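Local coordinates for Cag pathogenicity island protein (Cag10) (Helicobacter pylori 26695, PDB 6IQT), which is a VirB8 homologue of the Cag type IV secretion system, represented here by its probably periplasmic NTF2-like domain, and probably serves in assembling the secretion apparatus, at residues A[111-116]-A[125-130]. Sequence-based numbering, arbitrary orientation.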
ATOM      1  N   ILE A 111      -6.098  -9.421  -0.777  1.00 22.62           N
ATOM      2  CA  ILE A 111      -5.407 -10.639  -1.186  1.00 25.54           C
ATOM      3  C   ILE A 111      -5.184 -11.531   0.027  1.00 29.42           C
ATOM      4  O   ILE A 111      -5.142 -11.083   1.172  1.00 25.12           O
ATOM      5  CB  ILE A 111      -4.055 -10.382  -1.900  1.00 27.14           C
ATOM      6  CG1 ILE A 111      -3.029  -9.773  -0.956  1.00 21.86           C
ATOM      7  CG2 ILE A 111      -4.238  -9.514  -3.136  1.00 26.24           C
ATOM      8  CD1 ILE A 111      -1.626  -9.777  -1.562  1.00 26.94           C
ATOM      9  N   THR A 112      -5.056 -12.816  -0.248  1.00 27.61           N
ATOM     10  CA  THR A 112      -4.709 -13.800   0.762  1.00 35.38           C
ATOM     11  C   THR A 112      -3.447 -14.496   0.281  1.00 30.66           C
ATOM     12  O   THR A 112      -3.356 -14.873  -0.892  1.00 31.35           O
ATOM     13  CB  THR A 112      -5.867 -14.790   0.987  1.00 42.04           C
ATOM     14  OG1 THR A 112      -7.009 -14.085   1.503  1.00 43.59           O
ATOM     15  CG2 THR A 112      -5.480 -15.854   1.984  1.00 42.71           C
ATOM     16  N   ILE A 113      -2.458 -14.602   1.157  1.00 32.01           N
ATOM     17  CA  ILE A 113      -1.197 -15.268   0.847  1.00 33.95           C
ATOM     18  C   ILE A 113      -1.104 -16.511   1.726  1.00 35.54           C
ATOM     19  O   ILE A 113      -1.133 -16.414   2.963  1.00 33.25           O
ATOM     20  CB  ILE A 113       0.011 -14.342   1.062  1.00 29.42           C
ATOM     21  CG1 ILE A 113      -0.175 -13.022   0.296  1.00 25.69           C
ATOM     22  CG2 ILE A 113       1.305 -15.042   0.640  1.00 33.81           C
ATOM     23  CD1 ILE A 113       0.950 -12.012   0.501  1.00 30.10           C
ATOM     24  N   LYS A 114      -1.007 -17.677   1.094  1.00 32.89           N
ATOM     25  CA  LYS A 114      -0.843 -18.934   1.820  1.00 33.36           C
ATOM     26  C   LYS A 114       0.638 -19.296   1.828  1.00 35.90           C
ATOM     27  O   LYS A 114       1.247 -19.475   0.765  1.00 33.17           O
ATOM     28  CB  LYS A 114      -1.680 -20.055   1.209  1.00 33.19           C
ATOM     29  CG  LYS A 114      -1.591 -21.370   2.001  1.00 41.84           C
ATOM     30  CD  LYS A 114      -2.555 -22.436   1.480  1.00 54.40           C
ATOM     31  CE  LYS A 114      -2.384 -22.699  -0.016  1.00 65.76           C
ATOM     32  NZ  LYS A 114      -1.034 -23.233  -0.353  1.00 70.84           N
ATOM     33  N   ILE A 115       1.211 -19.369   3.023  1.00 34.52           N
ATOM     34  CA  ILE A 115       2.619 -19.679   3.217  1.00 39.29           C
ATOM     35  C   ILE A 115       2.705 -21.092   3.785  1.00 42.57           C
ATOM     36  O   ILE A 115       2.127 -21.386   4.839  1.00 44.39           O
ATOM     37  CB  ILE A 115       3.292 -18.641   4.127  1.00 51.20           C
ATOM     38  CG1 ILE A 115       3.529 -17.341   3.344  1.00 46.19           C
ATOM     39  CG2 ILE A 115       4.584 -19.170   4.689  1.00 56.72           C
ATOM     40  CD1 ILE A 115       3.163 -16.090   4.101  1.00 47.12           C
ATOM     41  N   THR A 116       3.363 -21.986   3.060  1.00 42.64           N
ATOM     42  CA  THR A 116       3.584 -23.351   3.536  1.00 49.72           C
ATOM     43  C   THR A 116       5.080 -23.630   3.456  1.00 53.54           C
ATOM     44  O   THR A 116       5.653 -23.626   2.348  1.00 46.21           O
ATOM     45  CB  THR A 116       2.769 -24.375   2.744  1.00 57.05           C
ATOM     46  OG1 THR A 116       3.162 -24.357   1.369  1.00 55.64           O
ATOM     47  CG2 THR A 116       1.275 -24.069   2.813  1.00 63.61           C
ATOM     48  N   TYR A 125       0.444 -21.029   7.240  1.00 49.90           N
ATOM     49  CA  TYR A 125      -0.222 -19.867   7.794  1.00 49.76           C
ATOM     50  C   TYR A 125      -0.646 -18.919   6.684  1.00 53.34           C
ATOM     51  O   TYR A 125      -0.011 -18.836   5.629  1.00 46.13           O
ATOM     52  CB  TYR A 125       0.635 -19.142   8.832  1.00 55.83           C
ATOM     53  CG  TYR A 125       1.880 -18.388   8.410  1.00 57.62           C
ATOM     54  CD1 TYR A 125       1.794 -17.082   7.957  1.00 60.94           C
ATOM     55  CD2 TYR A 125       3.164 -18.938   8.568  1.00 63.75           C
ATOM     56  CE1 TYR A 125       2.937 -16.370   7.610  1.00 62.75           C
ATOM     57  CE2 TYR A 125       4.302 -18.221   8.227  1.00 66.10           C
ATOM     58  CZ  TYR A 125       4.190 -16.957   7.753  1.00 65.94           C
ATOM     59  OH  TYR A 125       5.331 -16.266   7.416  1.00 65.84           O
ATOM     60  N   ILE A 126      -1.715 -18.181   6.957  1.00 49.48           N
ATOM     61  CA  ILE A 126      -2.346 -17.292   5.987  1.00 48.76           C
ATOM     62  C   ILE A 126      -2.097 -15.853   6.419  1.00 44.35           C
ATOM     63  O   ILE A 126      -2.259 -15.515   7.599  1.00 43.07           O
ATOM     64  CB  ILE A 126      -3.856 -17.582   5.867  1.00 48.68           C
ATOM     65  CG1 ILE A 126      -4.096 -18.846   5.039  1.00 45.95           C
ATOM     66  CG2 ILE A 126      -4.599 -16.400   5.269  1.00 55.40           C
ATOM     67  CD1 ILE A 126      -5.359 -19.594   5.423  1.00 45.57           C
ATOM     68  N   THR A 127      -1.674 -15.010   5.482  1.00 40.03           N
ATOM     69  CA  THR A 127      -1.662 -13.577   5.721  1.00 38.11           C
ATOM     70  C   THR A 127      -2.625 -12.905   4.746  1.00 36.35           C
ATOM     71  O   THR A 127      -2.914 -13.433   3.672  1.00 32.67           O
ATOM     72  CB  THR A 127      -0.242 -12.987   5.617  1.00 46.17           C
ATOM     73  OG1 THR A 127       0.191 -12.960   4.257  1.00 45.57           O
ATOM     74  CG2 THR A 127       0.749 -13.817   6.434  1.00 52.67           C
ATOM     75  N   LYS A 128      -3.159 -11.756   5.148  1.00 32.05           N
ATOM     76  CA  LYS A 128      -4.133 -11.028   4.345  1.00 31.73           C
ATOM     77  C   LYS A 128      -3.682  -9.581   4.249  1.00 30.30           C
ATOM     78  O   LYS A 128      -3.113  -9.042   5.203  1.00 31.89           O
ATOM     79  CB  LYS A 128      -5.554 -11.119   4.949  1.00 35.09           C
ATOM     80  CG  LYS A 128      -6.177 -12.527   4.907  1.00 44.09           C
ATOM     81  CD  LYS A 128      -7.151 -12.759   6.058  1.00 48.32           C
ATOM     82  CE  LYS A 128      -6.969 -14.155   6.668  1.00 61.45           C
ATOM     83  NZ  LYS A 128      -6.163 -14.132   7.944  1.00 58.58           N
ATOM     84  N   LYS A 129      -3.906  -8.971   3.084  1.00 27.88           N
ATOM     85  CA  LYS A 129      -3.497  -7.599   2.825  1.00 26.31           C
ATOM     86  C   LYS A 129      -4.592  -6.896   2.039  1.00 27.89           C
ATOM     87  O   LYS A 129      -5.327  -7.528   1.280  1.00 25.78           O
ATOM     88  CB  LYS A 129      -2.196  -7.519   2.011  1.00 28.97           C
ATOM     89  CG  LYS A 129      -0.923  -7.986   2.727  1.00 38.48           C
ATOM     90  CD  LYS A 129       0.210  -8.155   1.723  1.00 41.98           C
ATOM     91  CE  LYS A 129       1.570  -8.235   2.399  1.00 49.44           C
ATOM     92  NZ  LYS A 129       1.563  -9.236   3.493  1.00 55.36           N
ATOM     93  N   GLN A 130      -4.674  -5.580   2.197  1.00 28.97           N
ATOM     94  CA  GLN A 130      -5.459  -4.758   1.289  1.00 29.07           C
ATOM     95  C   GLN A 130      -4.498  -4.069   0.329  1.00 24.20           C
ATOM     96  O   GLN A 130      -3.491  -3.501   0.752  1.00 25.99           O
ATOM     97  CB  GLN A 130      -6.308  -3.719   2.028  1.00 28.83           C
ATOM     98  CG  GLN A 130      -7.220  -2.969   1.074  1.00 36.61           C
ATOM     99  CD  GLN A 130      -7.592  -1.594   1.577  1.00 58.71           C
ATOM    100  OE1 GLN A 130      -8.698  -1.387   2.071  1.00 61.31           O
ATOM    101  NE2 GLN A 130      -6.667  -0.640   1.453  1.00 62.02           N
TER
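Ile111, Ile113 and Ile115 pair with Lys129, Thr127 and Tyr125 through six backbone hydrogen bonds, two to each pair. The straightest runs from Ile113 N to Thr127 O, 2.8 Å with 176° at the hydrogen. Between these pairs lie CA-H...O contacts, such as Lys128 CA to Ile111 O at 3.3 Å.

Beside the Tyr125 ring the packing is apolar. Ile115 lays CG2 over one face, 4.0 Å from the ring centroid, in a CH-pi contact displaced toward the rim, and its CD1 reaches Tyr125 CE1 at 3.5 Å. With chi1 at 69°, CG of Tyr125 sits between its own backbone N and C, which turns the ring across Ile115; Thr127 CG2 meets the ring edge in plane.

Both strands belong to the hairpin 105-117/125-137, the middle of the four-stranded antiparallel sheet of this VirB8 domain, a member of the NTF2-like group. Helix 30-43 packs on the Ile111 end of the isoleucine face, where Phe43 touches Ile111, Ile113 and the Lys129 side chain.

On the reverse face, methyls Thr112 CG2 and Ile126 CG2 press together at 3.4 Å, tighter than usual. Thr112 OG1 passes alongside Lys128 CG but hydrogen-bonds to Ser91 OG on strand 84-98.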